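Local structure of protein YibA (Escherichia coli, 1OYZ) at residues A[129-132]-A[133-136]. The protein is of unknown function, an all-helical HEAT-repeat protein that may have oxidoreductase activity. Numbering follows the deposited sequence.
Sequences IVEQ and SQIT
Ser133 N and Gln134 N bond to the carbonyls of Ile129 and Val130 in the i to i+4 pattern of an alpha helix, and Thr136 N closes the last turn of helix 126-136 on Gln132 O at 2.9 Å, in the carbonyl plane. Gln132 O also accepts a longer bond from Ile135 N, 3.2 Å away, which arrives from above that plane rather than on a lone pair. Ile129 O is doubly gripped too: Ser133 OG donates to it over 2.8 Å, from the opposite face of the carbonyl plane to Ser133 N. The hydroxyl is placed there by chi1 of -53°, which sets OG beside the serine's own backbone N and turns it back down the helix. CG2 of Ile129 is 4.1 Å from Ser133 OG, a loose contact. On the outer surface Gln134 extends back over the preceding turn. CG of Gln134 packs 3.2 Å from Val130 O. Further out, Gln134 OE1 reaches the CG1 methyl of Val130 at 3.7 Å. On the amide's other branch, Gln134 NE2 lies 3.8 Å from Glu131 CG. Although the amide and carboxylate planes are only 13° apart, the carboxylate points away and the two groups do not stack. Toward the interior, Ile129 and Gln132 pack on helix 105-121, while Ser133 lies against Thr148 and Ile152 of helix 142-153; Thr136 OG1 is hydrogen-bonded to Thr148 OG1. Helix 126-136 is thus packed against helices 105-121 and 142-153, consistent with the stacked helices of a HEAT-repeat protein. The buried Ser133 hydroxyl spends its proton on a carbonyl of its own helix, whereas the Thr136 hydroxyl ties the C-terminal turn to helix 142-153.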
ATOM      1  N   ILE A 129      10.868 -11.764  -4.936  1.00 38.31           N
ATOM      2  CA  ILE A 129       9.799 -10.772  -4.959  1.00 38.21           C
ATOM      3  C   ILE A 129      10.137  -9.686  -5.985  1.00 36.36           C
ATOM      4  O   ILE A 129       9.262  -9.163  -6.683  1.00 34.19           O
ATOM      5  CB  ILE A 129       9.631 -10.086  -3.595  1.00 42.19           C
ATOM      6  CG1 ILE A 129       8.939 -11.029  -2.609  1.00 45.25           C
ATOM      7  CG2 ILE A 129       8.783  -8.824  -3.753  1.00 43.86           C
ATOM      8  CD1 ILE A 129       7.435 -11.177  -2.835  1.00 44.51           C
ATOM      9  N   VAL A 130      11.415  -9.347  -6.080  1.00 34.63           N
ATOM     10  CA  VAL A 130      11.833  -8.328  -7.023  1.00 35.65           C
ATOM     11  C   VAL A 130      11.631  -8.788  -8.481  1.00 34.45           C
ATOM     12  O   VAL A 130      11.092  -8.048  -9.301  1.00 31.54           O
ATOM     13  CB  VAL A 130      13.299  -7.963  -6.815  1.00 37.12           C
ATOM     14  CG1 VAL A 130      13.773  -7.093  -7.935  1.00 35.20           C
ATOM     15  CG2 VAL A 130      13.465  -7.247  -5.492  1.00 39.68           C
ATOM     16  N   GLU A 131      12.083 -10.003  -8.780  1.00 32.84           N
ATOM     17  CA  GLU A 131      11.973 -10.566 -10.110  1.00 33.95           C
ATOM     18  C   GLU A 131      10.506 -10.655 -10.441  1.00 32.23           C
ATOM     19  O   GLU A 131      10.085 -10.426 -11.593  1.00 28.37           O
ATOM     20  CB  GLU A 131      12.563 -11.981 -10.165  1.00 39.96           C
ATOM     21  CG  GLU A 131      13.905 -12.077 -10.881  1.00 50.23           C
ATOM     22  CD  GLU A 131      14.379 -13.524 -11.124  1.00 54.75           C
ATOM     23  OE1 GLU A 131      13.543 -14.396 -11.473  1.00 56.56           O
ATOM     24  OE2 GLU A 131      15.599 -13.781 -10.995  1.00 57.34           O
ATOM     25  N   GLN A 132       9.726 -11.018  -9.424  1.00 28.85           N
ATOM     26  CA  GLN A 132       8.287 -11.156  -9.599  1.00 26.82           C
ATOM     27  C   GLN A 132       7.658  -9.822  -9.979  1.00 27.57           C
ATOM     28  O   GLN A 132       6.822  -9.768 -10.880  1.00 24.65           O
ATOM     29  CB  GLN A 132       7.644 -11.649  -8.307  1.00 26.78           C
ATOM     30  CG  GLN A 132       6.148 -11.908  -8.393  1.00 26.13           C
ATOM     31  CD  GLN A 132       5.574 -12.221  -7.028  1.00 26.78           C
ATOM     32  OE1 GLN A 132       5.172 -11.313  -6.275  1.00 22.83           O
ATOM     33  NE2 GLN A 132       5.577 -13.505  -6.673  1.00 24.58           N
ATOM     34  N   SER A 133       8.059  -8.754  -9.288  1.00 27.59           N
ATOM     35  CA  SER A 133       7.490  -7.433  -9.558  1.00 28.37           C
ATOM     36  C   SER A 133       7.975  -6.907 -10.908  1.00 29.51           C
ATOM     37  O   SER A 133       7.270  -6.141 -11.576  1.00 29.34           O
ATOM     38  CB  SER A 133       7.864  -6.472  -8.441  1.00 31.03           C
ATOM     39  OG  SER A 133       7.506  -7.017  -7.173  1.00 28.82           O
ATOM     40  N   GLN A 134       9.160  -7.344 -11.331  1.00 29.80           N
ATOM     41  CA  GLN A 134       9.663  -6.905 -12.623  1.00 31.89           C
ATOM     42  C   GLN A 134       8.707  -7.274 -13.748  1.00 31.54           C
ATOM     43  O   GLN A 134       8.719  -6.667 -14.816  1.00 31.06           O
ATOM     44  CB  GLN A 134      11.029  -7.501 -12.889  1.00 34.37           C
ATOM     45  CG  GLN A 134      12.077  -6.827 -12.060  1.00 40.53           C
ATOM     46  CD  GLN A 134      13.386  -7.566 -12.058  1.00 44.96           C
ATOM     47  OE1 GLN A 134      14.385  -7.064 -11.542  1.00 49.60           O
ATOM     48  NE2 GLN A 134      13.397  -8.768 -12.631  1.00 45.22           N
ATOM     49  N   ILE A 135       7.868  -8.272 -13.530  1.00 29.88           N
ATOM     50  CA  ILE A 135       6.945  -8.588 -14.588  1.00 28.77           C
ATOM     51  C   ILE A 135       5.518  -8.221 -14.175  1.00 29.49           C
ATOM     52  O   ILE A 135       4.723  -7.737 -14.995  1.00 28.43           O
ATOM     53  CB  ILE A 135       7.081 -10.094 -15.038  1.00 32.23           C
ATOM     54  CG1 ILE A 135       5.831 -10.863 -14.739  1.00 31.94           C
ATOM     55  CG2 ILE A 135       8.290 -10.746 -14.429  1.00 28.32           C
ATOM     56  CD1 ILE A 135       4.907 -10.845 -15.883  1.00 33.11           C
ATOM     57  N   THR A 136       5.190  -8.386 -12.894  1.00 27.11           N
ATOM     58  CA  THR A 136       3.832  -8.087 -12.490  1.00 26.55           C
ATOM     59  C   THR A 136       3.500  -6.600 -12.473  1.00 27.57           C
ATOM     60  O   THR A 136       2.341  -6.227 -12.577  1.00 26.87           O
ATOM     61  CB  THR A 136       3.505  -8.675 -11.115  1.00 27.07           C
ATOM     62  OG1 THR A 136       2.115  -8.481 -10.873  1.00 37.51           O
ATOM     63  CG2 THR A 136       4.262  -7.996 -10.030  1.00 19.98           C
TER